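Local coordinates for protein DNA polymerase (PDB 5MDN) that probably catalyses template-directed DNA synthesis as a family B polymerase, adding deoxyribonucleotides from their triphosphates to a growing strand and releasing diphosphate, at residues A[439-444]-A[525-530]; A[355-360]-A[508-513]; A[279-284]-A[345-350]; A[675-680]-A[744-749]. All coordinates share one frame; numbering follows the deposited sequence.

The four contacts are spread over the polymerase: interaction 3 joins the exonuclease domain to helix 326-356, and the others lie wholly or partly in the family B polymerase region. Interactions 2 and 3 are neighbours: both use helix 326-356, their centres lie about 14 Å apart, and Val509 CG2 approaches Phe350 CZ to 4.2 Å. The side chain of Ser358 in interaction 2 is about 11 Å from that of Asp363, which with Asp7 binds magnesium. In interaction 3 the side chain of Val282 lies about 12 Å from a bound magnesium ion. Interaction 1 is a surface contact, its centre about 26 Å from that of interaction 2; interaction 4 lies about 34 Å from interaction 3, centre to centre.

Interaction 1: residues A[439-444]-A[525-530]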
loop_
_atom_site.group_PDB
_atom_site.type_symbol
_atom_site.label_atom_id
_atom_site.label_comp_id
_atom_site.label_asym_id
_atom_site.label_seq_id
_atom_site.Cartn_x
_atom_site.Cartn_y
_atom_site.Cartn_z
ATOM N N TYR A 439 16.982 22.849 13.394
ATOM C CA TYR A 439 17.544 23.702 12.357
ATOM C C TYR A 439 17.641 25.146 12.842
ATOM O O TYR A 439 16.845 25.605 13.665
ATOM C CB TYR A 439 16.689 23.611 11.091
ATOM C CG TYR A 439 16.983 24.655 10.038
ATOM C CD1 TYR A 439 18.098 24.552 9.217
ATOM C CD2 TYR A 439 16.130 25.735 9.850
ATOM C CE1 TYR A 439 18.364 25.504 8.247
ATOM C CE2 TYR A 439 16.385 26.689 8.886
ATOM C CZ TYR A 439 17.501 26.569 8.085
ATOM O OH TYR A 439 17.759 27.521 7.125
ATOM N N LEU A 440 18.634 25.866 12.323
ATOM C CA LEU A 440 18.877 27.247 12.713
ATOM C C LEU A 440 18.737 28.162 11.503
ATOM O O LEU A 440 18.965 27.753 10.361
ATOM C CB LEU A 440 20.265 27.407 13.351
ATOM C CG LEU A 440 20.484 26.539 14.595
ATOM C CD1 LEU A 440 21.906 26.672 15.117
ATOM C CD2 LEU A 440 19.471 26.892 15.675
ATOM N N GLU A 441 18.377 29.416 11.772
ATOM C CA GLU A 441 17.788 30.323 10.792
ATOM C C GLU A 441 18.629 31.609 10.739
ATOM O O GLU A 441 19.836 31.509 10.995
ATOM C CB GLU A 441 16.314 30.518 11.172
ATOM C CG GLU A 441 15.519 29.226 11.219
ATOM C CD GLU A 441 14.053 29.454 11.507
ATOM O OE1 GLU A 441 13.636 30.629 11.546
ATOM O OE2 GLU A 441 13.320 28.460 11.693
ATOM N N PRO A 442 18.113 32.810 10.412
ATOM C CA PRO A 442 19.019 33.969 10.429
ATOM C C PRO A 442 19.445 34.404 11.818
ATOM O O PRO A 442 20.253 35.331 11.928
ATOM C CB PRO A 442 18.210 35.072 9.735
ATOM C CG PRO A 442 16.820 34.719 9.970
ATOM C CD PRO A 442 16.804 33.220 9.852
ATOM N N HIS A 443 18.930 33.795 12.879
ATOM C CA HIS A 443 19.582 33.883 14.177
ATOM C C HIS A 443 20.635 32.780 14.248
ATOM O O HIS A 443 20.309 31.593 14.140
ATOM C CB HIS A 443 18.563 33.773 15.314
ATOM C CG HIS A 443 18.037 32.388 15.534
ATOM N ND1 HIS A 443 18.429 31.602 16.596
ATOM C CD2 HIS A 443 17.162 31.642 14.818
ATOM C CE1 HIS A 443 17.812 30.437 16.531
ATOM N NE2 HIS A 443 17.037 30.436 15.460
ATOM N N GLU A 444 21.897 33.168 14.387
ATOM C CA GLU A 444 22.953 32.163 14.397
ATOM C C GLU A 444 23.795 32.108 15.673
ATOM O O GLU A 444 24.997 31.841 15.578
ATOM C CB GLU A 444 23.871 32.348 13.189
ATOM C CG GLU A 444 23.167 32.170 11.850
ATOM C CD GLU A 444 22.749 33.477 11.225
ATOM O OE1 GLU A 444 22.835 34.513 11.913
ATOM O OE2 GLU A 444 22.329 33.467 10.050
ATOM N N TRP A 525 5.770 17.448 9.597
ATOM C CA TRP A 525 7.140 17.753 9.987
ATOM C C TRP A 525 8.058 17.918 8.781
ATOM O O TRP A 525 9.244 17.577 8.852
ATOM C CB TRP A 525 7.671 16.673 10.929
ATOM C CG TRP A 525 7.124 16.802 12.310
ATOM C CD1 TRP A 525 7.609 17.589 13.310
ATOM C CD2 TRP A 525 5.965 16.147 12.841
ATOM N NE1 TRP A 525 6.834 17.455 14.436
ATOM C CE2 TRP A 525 5.817 16.576 14.173
ATOM C CE3 TRP A 525 5.043 15.235 12.319
ATOM C CZ2 TRP A 525 4.785 16.126 14.993
ATOM C CZ3 TRP A 525 4.019 14.789 13.134
ATOM C CH2 TRP A 525 3.899 15.234 14.456
ATOM N N TYR A 526 7.526 18.435 7.675
ATOM C CA TYR A 526 8.335 18.720 6.500
ATOM C C TYR A 526 9.168 19.976 6.720
ATOM O O TYR A 526 8.646 21.020 7.122
ATOM C CB TYR A 526 7.458 18.893 5.262
ATOM C CG TYR A 526 8.217 19.447 4.075
ATOM C CD1 TYR A 526 9.147 18.670 3.396
ATOM C CD2 TYR A 526 8.019 20.753 3.647
ATOM C CE1 TYR A 526 9.852 19.174 2.319
ATOM C CE2 TYR A 526 8.717 21.267 2.571
ATOM C CZ TYR A 526 9.633 20.472 1.911
ATOM O OH TYR A 526 10.333 20.977 0.839
ATOM N N LYS A 527 10.467 19.869 6.454
ATOM C CA LYS A 527 11.355 21.024 6.395
ATOM C C LYS A 527 12.389 20.761 5.313
ATOM O O LYS A 527 13.096 19.750 5.366
ATOM C CB LYS A 527 12.027 21.284 7.745
ATOM C CG LYS A 527 12.895 22.527 7.769
ATOM C CD LYS A 527 12.042 23.778 7.643
ATOM C CE LYS A 527 11.726 24.390 8.999
ATOM N NZ LYS A 527 12.938 24.963 9.638
ATOM N N LYS A 528 12.464 21.663 4.329
ATOM C CA LYS A 528 13.323 21.431 3.171
ATOM C C LYS A 528 14.786 21.298 3.574
ATOM O O LYS A 528 15.506 20.445 3.045
ATOM C CB LYS A 528 13.158 22.565 2.160
ATOM C CG LYS A 528 13.995 22.393 0.905
ATOM C CD LYS A 528 13.768 23.526 -0.076
ATOM C CE LYS A 528 14.416 24.808 0.425
ATOM N NZ LYS A 528 14.201 25.948 -0.507
ATOM N N GLU A 529 15.243 22.129 4.513
ATOM C CA GLU A 529 16.648 22.108 4.900
ATOM C C GLU A 529 17.035 20.823 5.619
ATOM O O GLU A 529 18.217 20.469 5.632
ATOM C CB GLU A 529 16.972 23.314 5.783
ATOM C CG GLU A 529 16.805 24.654 5.086
ATOM C CD GLU A 529 15.421 25.240 5.272
ATOM O OE1 GLU A 529 14.534 24.518 5.772
ATOM O OE2 GLU A 529 15.215 26.416 4.910
ATOM N N VAL A 530 16.072 20.119 6.214
ATOM C CA VAL A 530 16.366 18.818 6.806
ATOM C C VAL A 530 16.610 17.783 5.715
ATOM O O VAL A 530 17.635 17.092 5.712
ATOM C CB VAL A 530 15.232 18.383 7.752
ATOM C CG1 VAL A 530 15.579 17.060 8.420
ATOM C CG2 VAL A 530 14.977 19.455 8.797
#
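With its CG turned away from the backbone N (chi1 168°), Tyr439 holds its ring against Glu529, whose chain bends at chi2 (92°) and folds over one face of that ring. The contact joins a surface loop to the start of helix 528-551, which leads into the palm sheet of the family B polymerase fold and has Lys527 as its N-cap residue. Glu529 CB makes a CH-pi contact, 4.0 Å from the centroid of the Tyr439 ring. Glu529 CG reaches 3.6 Å from Tyr439 CZ, and the carboxylate continues the overlap, stacked at 25° to the ring plane. Its OE2 ends 3.5 Å from Tyr439 OH, close but not bonded to it. The Lys527 side chain crosses that of Tyr439 at about a right angle: its bends bring the ammonium obliquely to the CD2 rim, on the same side of the ring plane as Glu529, with NZ 3.3 Å from Tyr439 CD2. With an alanine here in place of Tyr439, the aliphatic part of Glu529 would probably lose the flat surface it lies on, and the Lys527 ammonium its aromatic neighbour. Nearby, Leu440 pairs by backbone with Arg460, tying the loop to strand 460-462, while Val530 packs on Phe461 of the same strand. The extended Glu441 adds a loose attraction between opposite charges, its OE2 standing 4.1 Å from Lys527 NZ, beyond a salt bridge.

Interaction 2: residues A[355-360]-A[508-513]; sequences SSVSGL and KVMANA
Met510 reaches out from helix 495-512 and lays its CG against Val357, 3.7 Å from Val357 CG1, the two side chains sliding past each other in opposite directions. Bends at chi2 and chi3 (-63° and -54°) then curl the thioether toward Ser358, and the terminal CE comes 3.6 Å from Ser358 CB. Val357 is the first residue to leave the helical path of helix 326-356, so the methionine packs where that long helix gives way to the turn at 357-360. Helix 370-384 closes in as well: Met510 touches Val374 and Ser358 meets Arg373, while Val357 also rests on Leu507 of the methionine's own helix. Ser358 presents carbon, not oxygen, to the methionine; its OG is hydrogen-bonded to Val357 O, tilted 21° from the carbonyl plane, and to Leu354 O of the preceding helix. The hydroxyl being satisfied locally, what joins the two segments here is van der Waals packing between buried groups, which fixes no direction as a polar bond would.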
loop_
_atom_site.group_PDB
_atom_site.type_symbol
_atom_site.label_atom_id
_atom_site.label_comp_id
_atom_site.label_asym_id
_atom_site.label_seq_id
_atom_site.Cartn_x
_atom_site.Cartn_y
_atom_site.Cartn_z
ATOM N N SER A 355 0.888 -2.937 12.152
ATOM C CA SER A 355 -0.231 -2.239 12.776
ATOM C C SER A 355 0.086 -1.840 14.215
ATOM O O SER A 355 -0.311 -0.759 14.662
ATOM C CB SER A 355 -1.487 -3.108 12.725
ATOM O OG SER A 355 -2.545 -2.506 13.449
ATOM N N SER A 356 0.788 -2.705 14.956
ATOM C CA SER A 356 1.143 -2.375 16.332
ATOM C C SER A 356 2.252 -1.332 16.371
ATOM O O SER A 356 2.261 -0.454 17.244
ATOM C CB SER A 356 1.554 -3.637 17.091
ATOM O OG SER A 356 2.683 -4.251 16.493
ATOM N N VAL A 357 3.191 -1.404 15.426
ATOM C CA VAL A 357 3.985 -0.232 15.091
ATOM C C VAL A 357 3.114 0.735 14.291
ATOM O O VAL A 357 2.054 0.369 13.768
ATOM C CB VAL A 357 5.249 -0.637 14.313
ATOM C CG1 VAL A 357 6.253 0.503 14.272
ATOM C CG2 VAL A 357 5.873 -1.883 14.932
ATOM N N SER A 358 3.531 2.002 14.255
ATOM C CA SER A 358 2.808 3.052 13.537
ATOM C C SER A 358 1.462 3.357 14.192
ATOM O O SER A 358 1.131 4.525 14.417
ATOM C CB SER A 358 2.622 2.672 12.062
ATOM O OG SER A 358 1.439 1.917 11.877
ATOM N N GLY A 359 0.680 2.325 14.497
ATOM C CA GLY A 359 -0.504 2.463 15.316
ATOM C C GLY A 359 -1.829 2.529 14.589
ATOM O O GLY A 359 -2.847 2.817 15.230
ATOM N N LEU A 360 -1.860 2.263 13.282
ATOM C CA LEU A 360 -3.134 2.227 12.580
ATOM C C LEU A 360 -3.801 0.860 12.731
ATOM O O LEU A 360 -3.121 -0.162 12.864
ATOM C CB LEU A 360 -2.942 2.546 11.100
ATOM C CG LEU A 360 -2.609 3.994 10.737
ATOM C CD1 LEU A 360 -2.250 4.103 9.261
ATOM C CD2 LEU A 360 -3.770 4.915 11.076
ATOM N N LYS A 508 11.989 -1.830 11.408
ATOM C CA LYS A 508 12.948 -1.379 10.402
ATOM C C LYS A 508 12.272 -0.559 9.308
ATOM O O LYS A 508 12.755 0.517 8.934
ATOM C CB LYS A 508 13.639 -2.586 9.772
ATOM C CG LYS A 508 14.593 -2.223 8.651
ATOM C CD LYS A 508 15.240 -3.451 8.041
ATOM C CE LYS A 508 16.136 -3.067 6.874
ATOM N NZ LYS A 508 16.748 -4.257 6.221
ATOM N N VAL A 509 11.153 -1.060 8.774
ATOM C CA VAL A 509 10.508 -0.405 7.639
ATOM C C VAL A 509 10.014 0.984 8.023
ATOM O O VAL A 509 10.142 1.940 7.248
ATOM C CB VAL A 509 9.368 -1.286 7.094
ATOM C CG1 VAL A 509 8.633 -0.575 5.965
ATOM C CG2 VAL A 509 9.914 -2.618 6.615
ATOM N N MET A 510 9.452 1.124 9.225
ATOM C CA MET A 510 8.979 2.434 9.661
ATOM C C MET A 510 10.141 3.393 9.899
ATOM O O MET A 510 10.042 4.585 9.588
ATOM C CB MET A 510 8.127 2.288 10.920
ATOM C CG MET A 510 6.863 1.467 10.703
ATOM S SD MET A 510 5.716 2.201 9.519
ATOM C CE MET A 510 5.501 3.835 10.217
ATOM N N ALA A 511 11.246 2.894 10.459
ATOM C CA ALA A 511 12.432 3.726 10.638
ATOM C C ALA A 511 12.997 4.178 9.296
ATOM O O ALA A 511 13.311 5.360 9.106
ATOM C CB ALA A 511 13.485 2.964 11.442
ATOM N N ASN A 512 13.141 3.247 8.349
ATOM C CA ASN A 512 13.706 3.584 7.047
ATOM C C ASN A 512 12.741 4.383 6.176
ATOM O O ASN A 512 13.174 4.987 5.189
ATOM C CB ASN A 512 14.132 2.312 6.314
ATOM C CG ASN A 512 15.219 1.555 7.049
ATOM O OD1 ASN A 512 15.888 2.103 7.925
ATOM N ND2 ASN A 512 15.408 0.290 6.690
ATOM N N ALA A 513 11.451 4.398 6.512
ATOM C CA ALA A 513 10.487 5.196 5.765
ATOM C C ALA A 513 10.554 6.680 6.102
ATOM O O ALA A 513 9.984 7.492 5.364
ATOM C CB ALA A 513 9.070 4.678 6.017
#

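Interaction 3: residues A[279-284]-A[345-350]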
loop_
_atom_site.group_PDB
_atom_site.type_symbol
_atom_site.label_atom_id
_atom_site.label_comp_id
_atom_site.label_asym_id
_atom_site.label_seq_id
_atom_site.Cartn_x
_atom_site.Cartn_y
_atom_site.Cartn_z
ATOM N N TYR A 279 -4.282 -6.261 -2.164
ATOM C CA TYR A 279 -3.799 -5.411 -3.245
ATOM C C TYR A 279 -3.298 -4.065 -2.735
ATOM O O TYR A 279 -2.492 -3.420 -3.414
ATOM C CB TYR A 279 -4.897 -5.206 -4.290
ATOM C CG TYR A 279 -4.438 -4.454 -5.523
ATOM C CD1 TYR A 279 -3.274 -4.817 -6.188
ATOM C CD2 TYR A 279 -5.173 -3.388 -6.025
ATOM C CE1 TYR A 279 -2.851 -4.135 -7.315
ATOM C CE2 TYR A 279 -4.759 -2.700 -7.152
ATOM C CZ TYR A 279 -3.598 -3.078 -7.792
ATOM O OH TYR A 279 -3.188 -2.394 -8.913
ATOM N N ASN A 280 -3.759 -3.628 -1.561
ATOM C CA ASN A 280 -3.235 -2.404 -0.966
ATOM C C ASN A 280 -1.741 -2.516 -0.679
ATOM O O ASN A 280 -0.983 -1.572 -0.928
ATOM C CB ASN A 280 -3.999 -2.081 0.317
ATOM C CG ASN A 280 -5.429 -1.657 0.058
ATOM O OD1 ASN A 280 -6.313 -1.864 0.890
ATOM N ND2 ASN A 280 -5.665 -1.052 -1.101
ATOM N N ILE A 281 -1.297 -3.655 -0.152
ATOM C CA ILE A 281 0.102 -3.788 0.240
ATOM C C ILE A 281 1.000 -4.205 -0.927
ATOM O O ILE A 281 2.156 -3.775 -0.997
ATOM C CB ILE A 281 0.240 -4.761 1.424
ATOM C CG1 ILE A 281 1.677 -4.765 1.950
ATOM C CG2 ILE A 281 -0.191 -6.165 1.045
ATOM C CD1 ILE A 281 2.096 -3.455 2.590
ATOM N N VAL A 282 0.501 -5.027 -1.857
ATOM C CA VAL A 282 1.337 -5.478 -2.964
ATOM C C VAL A 282 1.600 -4.358 -3.961
ATOM O O VAL A 282 2.570 -4.429 -4.726
ATOM C CB VAL A 282 0.716 -6.696 -3.677
ATOM C CG1 VAL A 282 0.409 -7.807 -2.682
ATOM C CG2 VAL A 282 -0.529 -6.301 -4.452
ATOM N N ASP A 283 0.748 -3.329 -3.986
ATOM C CA ASP A 283 0.996 -2.177 -4.846
ATOM C C ASP A 283 2.311 -1.496 -4.489
ATOM O O ASP A 283 2.940 -0.870 -5.348
ATOM C CB ASP A 283 -0.175 -1.195 -4.747
ATOM C CG ASP A 283 -0.293 -0.292 -5.968
ATOM O OD1 ASP A 283 0.680 -0.195 -6.745
ATOM O OD2 ASP A 283 -1.368 0.319 -6.154
ATOM N N GLU A 284 2.739 -1.605 -3.230
ATOM C CA GLU A 284 3.974 -0.982 -2.774
ATOM C C GLU A 284 5.222 -1.764 -3.167
ATOM O O GLU A 284 6.330 -1.236 -3.026
ATOM C CB GLU A 284 3.938 -0.810 -1.253
ATOM C CG GLU A 284 2.836 0.118 -0.759
ATOM C CD GLU A 284 2.663 0.065 0.747
ATOM O OE1 GLU A 284 3.680 -0.087 1.454
ATOM O OE2 GLU A 284 1.512 0.178 1.222
ATOM N N GLU A 345 -1.419 -15.856 4.475
ATOM C CA GLU A 345 -0.534 -16.553 5.403
ATOM C C GLU A 345 0.883 -15.989 5.378
ATOM O O GLU A 345 1.588 -16.038 6.392
ATOM C CB GLU A 345 -0.521 -18.046 5.083
ATOM C CG GLU A 345 -1.841 -18.746 5.374
ATOM C CD GLU A 345 -2.024 -20.019 4.565
ATOM O OE1 GLU A 345 -1.015 -20.554 4.059
ATOM O OE2 GLU A 345 -3.178 -20.485 4.439
ATOM N N LYS A 346 1.316 -15.454 4.238
ATOM C CA LYS A 346 2.649 -14.872 4.124
ATOM C C LYS A 346 2.687 -13.394 4.502
ATOM O O LYS A 346 3.655 -12.943 5.123
ATOM C CB LYS A 346 3.182 -15.054 2.700
ATOM C CG LYS A 346 3.253 -16.501 2.244
ATOM C CD LYS A 346 4.471 -16.736 1.362
ATOM C CE LYS A 346 4.680 -18.214 1.083
ATOM N NZ LYS A 346 4.864 -18.986 2.339
ATOM N N LEU A 347 1.663 -12.623 4.132
ATOM C CA LEU A 347 1.685 -11.178 4.325
ATOM C C LEU A 347 0.999 -10.715 5.604
ATOM O O LEU A 347 1.428 -9.718 6.195
ATOM C CB LEU A 347 1.035 -10.472 3.129
ATOM C CG LEU A 347 1.624 -10.759 1.745
ATOM C CD1 LEU A 347 0.971 -9.872 0.697
ATOM C CD2 LEU A 347 3.134 -10.572 1.747
ATOM N N LEU A 348 -0.054 -11.405 6.044
ATOM C CA LEU A 348 -0.815 -10.930 7.198
ATOM C C LEU A 348 -0.007 -10.870 8.491
ATOM O O LEU A 348 -0.211 -9.915 9.260
ATOM C CB LEU A 348 -2.069 -11.795 7.386
ATOM C CG LEU A 348 -3.152 -11.263 8.324
ATOM C CD1 LEU A 348 -3.665 -9.916 7.841
ATOM C CD2 LEU A 348 -4.288 -12.266 8.444
ATOM N N PRO A 349 0.881 -11.826 8.812
ATOM C CA PRO A 349 1.688 -11.662 10.036
ATOM C C PRO A 349 2.504 -10.380 10.051
ATOM O O PRO A 349 2.675 -9.772 11.116
ATOM C CB PRO A 349 2.584 -12.908 10.031
ATOM C CG PRO A 349 1.821 -13.912 9.259
ATOM C CD PRO A 349 1.106 -13.144 8.191
ATOM N N PHE A 350 3.016 -9.954 8.895
ATOM C CA PHE A 350 3.745 -8.691 8.823
ATOM C C PHE A 350 2.823 -7.504 9.077
ATOM O O PHE A 350 3.172 -6.580 9.822
ATOM C CB PHE A 350 4.427 -8.560 7.462
ATOM C CG PHE A 350 5.078 -7.226 7.237
ATOM C CD1 PHE A 350 6.191 -6.848 7.971
ATOM C CD2 PHE A 350 4.578 -6.352 6.287
ATOM C CE1 PHE A 350 6.791 -5.616 7.765
ATOM C CE2 PHE A 350 5.171 -5.122 6.076
ATOM C CZ PHE A 350 6.279 -4.752 6.815
#
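Leu347 CD1 is the shared point of this contact: it sits 3.9 Å from Ile281 CG2 and 4.0 Å from Val282 CG1, meeting two consecutive residues of one short helix with a single methyl. Leu347 and Ile281 bury the most surface, and their CA atoms, 8.6 Å apart, mark the nearest approach of the two backbones. Ile281 has its CG1 opposite the backbone N (chi1 -173°), which leaves the CG2 branch between N and the carbonyl carbon and facing the leucine. Val282 gives less: it meets Leu347 at about a right angle and touches it through CG1, while its side chain also packs on Tyr230. The helix carrying both, 278-282, directly follows strand 274-277, an outermost strand of the mixed sheet of the exonuclease domain, which belongs to the RNase H-like clan. Across from it runs helix 326-356, kinked within this segment where Pro349 has no backbone N-H to give. Leu347 lies just before the kink and also rests on Phe300. One turn later, Phe350 turns its CB toward Ile281, yet its CE2 stays 4.9 Å from Ile281 CD1. The ring of Phe350 makes a cation-pi contact with Arg505 and packs on Ala506, so helix 326-356 meets helix 495-512 as well. At the end of segment 279-284, Glu284 OE2 forms a salt bridge with Arg373 of helix 370-384.

Interaction 4: residues A[675-680]-A[744-749]; sequences LIIWKT and DYYIEK
Tyr746 leaves helix 743-756 with its CB directed at Leu675, and chi1 of -77°, CG anti to the carbonyl carbon, swings the ring obliquely across the leucine side chain. Beyond CB and CG, CD2 lies 3.7 Å from Leu675 CD2. CE2 lies 3.5 Å from Leu675 CB and near CD1 as well. On the opposite rim, CE1 meets Ile677 CD1 at 4.0 Å, the methyl sitting at the ring edge in its plane. At the tip, Tyr746 OH is 2.7 Å from Leu675 O and takes part in a weak hydrogen bond with Ile718 N. A phenylalanine in its place, lacking the hydroxyl, is likely to leave Ile718 N without this weak partner. The ring bridges loop 675-680 and helix 743-756, plain packing in a C-terminal part consistent with the helical thumb of family B enzymes. That loop runs beside strand 716-718, where Ile677 pairs by backbone with Tyr716 and Tyr746 touches Val717; Leu675 rests on Leu629 of helix 628-643, and Ile747 packs on helix 647-666.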
loop_
_atom_site.group_PDB
_atom_site.type_symbol
_atom_site.label_atom_id
_atom_site.label_comp_id
_atom_site.label_asym_id
_atom_site.label_seq_id
_atom_site.Cartn_x
_atom_site.Cartn_y
_atom_site.Cartn_z
ATOM N N LEU A 675 -5.118 -10.423 -28.963
ATOM C CA LEU A 675 -5.096 -9.255 -29.834
ATOM C C LEU A 675 -5.935 -8.088 -29.321
ATOM O O LEU A 675 -5.857 -6.997 -29.896
ATOM C CB LEU A 675 -5.568 -9.641 -31.241
ATOM C CG LEU A 675 -4.763 -10.728 -31.959
ATOM C CD1 LEU A 675 -5.165 -10.809 -33.422
ATOM C CD2 LEU A 675 -3.268 -10.482 -31.824
ATOM N N ILE A 676 -6.732 -8.281 -28.267
ATOM C CA ILE A 676 -7.581 -7.207 -27.758
ATOM C C ILE A 676 -6.733 -6.148 -27.065
ATOM O O ILE A 676 -5.789 -6.459 -26.325
ATOM C CB ILE A 676 -8.666 -7.763 -26.817
ATOM C CG1 ILE A 676 -9.807 -8.406 -27.612
ATOM C CG2 ILE A 676 -9.215 -6.680 -25.899
ATOM C CD1 ILE A 676 -9.554 -9.791 -28.103
ATOM N N ILE A 677 -7.070 -4.882 -27.310
ATOM C CA ILE A 677 -6.406 -3.732 -26.706
ATOM C C ILE A 677 -7.401 -3.049 -25.775
ATOM O O ILE A 677 -8.471 -2.610 -26.215
ATOM C CB ILE A 677 -5.894 -2.757 -27.779
ATOM C CG1 ILE A 677 -5.027 -3.499 -28.802
ATOM C CG2 ILE A 677 -5.116 -1.621 -27.140
ATOM C CD1 ILE A 677 -4.684 -2.679 -30.023
ATOM N N TRP A 678 -7.056 -2.960 -24.491
ATOM C CA TRP A 678 -7.953 -2.388 -23.494
ATOM C C TRP A 678 -7.724 -0.891 -23.318
ATOM O O TRP A 678 -6.602 -0.390 -23.433
ATOM C CB TRP A 678 -7.781 -3.044 -22.119
ATOM C CG TRP A 678 -7.967 -4.523 -22.045
ATOM C CD1 TRP A 678 -7.010 -5.447 -21.742
ATOM C CD2 TRP A 678 -9.171 -5.259 -22.288
ATOM N NE1 TRP A 678 -7.544 -6.708 -21.762
ATOM C CE2 TRP A 678 -8.869 -6.623 -22.100
ATOM C CE3 TRP A 678 -10.476 -4.900 -22.644
ATOM C CZ2 TRP A 678 -9.821 -7.627 -22.255
ATOM C CZ3 TRP A 678 -11.419 -5.898 -22.797
ATOM C CH2 TRP A 678 -11.086 -7.246 -22.604
ATOM N N LYS A 679 -8.815 -0.178 -23.043
ATOM C CA LYS A 679 -8.757 1.181 -22.523
ATOM C C LYS A 679 -10.004 1.385 -21.671
ATOM O O LYS A 679 -11.095 0.952 -22.051
ATOM C CB LYS A 679 -8.660 2.233 -23.632
ATOM C CG LYS A 679 -8.141 3.572 -23.131
ATOM C CD LYS A 679 -6.753 3.425 -22.520
ATOM C CE LYS A 679 -6.366 4.646 -21.698
ATOM N NZ LYS A 679 -7.161 4.750 -20.441
ATOM N N THR A 680 -9.839 2.048 -20.527
ATOM C CA THR A 680 -10.842 1.984 -19.470
ATOM C C THR A 680 -11.880 3.103 -19.497
ATOM O O THR A 680 -12.904 2.970 -18.818
ATOM C CB THR A 680 -10.155 1.973 -18.098
ATOM O OG1 THR A 680 -11.081 1.519 -17.103
ATOM C CG2 THR A 680 -9.659 3.366 -17.730
ATOM N N ASP A 744 -0.759 -6.756 -40.436
ATOM C CA ASP A 744 0.265 -5.747 -40.688
ATOM C C ASP A 744 0.294 -4.689 -39.592
ATOM O O ASP A 744 1.347 -4.099 -39.327
ATOM C CB ASP A 744 0.032 -5.100 -42.051
ATOM C CG ASP A 744 0.180 -6.081 -43.196
ATOM O OD1 ASP A 744 0.360 -7.288 -42.925
ATOM O OD2 ASP A 744 0.114 -5.651 -44.366
ATOM N N TYR A 745 -0.845 -4.434 -38.948
ATOM C CA TYR A 745 -0.867 -3.520 -37.810
ATOM C C TYR A 745 -0.116 -4.114 -36.623
ATOM O O TYR A 745 0.764 -3.467 -36.042
ATOM C CB TYR A 745 -2.318 -3.216 -37.429
ATOM C CG TYR A 745 -2.506 -2.217 -36.302
ATOM C CD1 TYR A 745 -2.374 -2.595 -34.970
ATOM C CD2 TYR A 745 -2.884 -0.908 -36.574
ATOM C CE1 TYR A 745 -2.560 -1.683 -33.947
ATOM C CE2 TYR A 745 -3.087 0.006 -35.558
ATOM C CZ TYR A 745 -2.919 -0.385 -34.246
ATOM O OH TYR A 745 -3.112 0.525 -33.232
ATOM N N TYR A 746 -0.451 -5.353 -36.250
ATOM C CA TYR A 746 0.077 -5.939 -35.024
ATOM C C TYR A 746 1.553 -6.305 -35.111
ATOM O O TYR A 746 2.211 -6.391 -34.071
ATOM C CB TYR A 746 -0.749 -7.169 -34.644
ATOM C CG TYR A 746 -2.074 -6.809 -34.016
ATOM C CD1 TYR A 746 -2.214 -5.638 -33.284
ATOM C CD2 TYR A 746 -3.186 -7.628 -34.163
ATOM C CE1 TYR A 746 -3.420 -5.294 -32.709
ATOM C CE2 TYR A 746 -4.400 -7.290 -33.590
ATOM C CZ TYR A 746 -4.509 -6.122 -32.863
ATOM O OH TYR A 746 -5.710 -5.776 -32.289
ATOM N N ILE A 747 2.095 -6.511 -36.310
ATOM C CA ILE A 747 3.534 -6.731 -36.431
ATOM C C ILE A 747 4.295 -5.412 -36.415
ATOM O O ILE A 747 5.342 -5.296 -35.767
ATOM C CB ILE A 747 3.855 -7.559 -37.689
ATOM C CG1 ILE A 747 3.453 -9.019 -37.472
ATOM C CG2 ILE A 747 5.330 -7.457 -38.049
ATOM C CD1 ILE A 747 2.357 -9.496 -38.371
ATOM N N GLU A 748 3.773 -4.391 -37.094
ATOM C CA GLU A 748 4.587 -3.211 -37.360
ATOM C C GLU A 748 4.649 -2.240 -36.187
ATOM O O GLU A 748 5.732 -1.736 -35.872
ATOM C CB GLU A 748 4.074 -2.484 -38.604
ATOM C CG GLU A 748 4.275 -3.251 -39.897
ATOM C CD GLU A 748 3.744 -2.502 -41.100
ATOM O OE1 GLU A 748 3.172 -1.407 -40.910
ATOM O OE2 GLU A 748 3.895 -3.012 -42.232
ATOM N N LYS A 749 3.535 -1.950 -35.516
ATOM C CA LYS A 749 3.565 -0.850 -34.559
ATOM C C LYS A 749 3.504 -1.275 -33.097
ATOM O O LYS A 749 3.432 -0.399 -32.232
ATOM C CB LYS A 749 2.457 0.165 -34.863
ATOM C CG LYS A 749 1.034 -0.346 -34.849
ATOM C CD LYS A 749 0.119 0.738 -35.401
ATOM C CE LYS A 749 0.138 1.998 -34.542
ATOM N NZ LYS A 749 -0.595 1.815 -33.257
#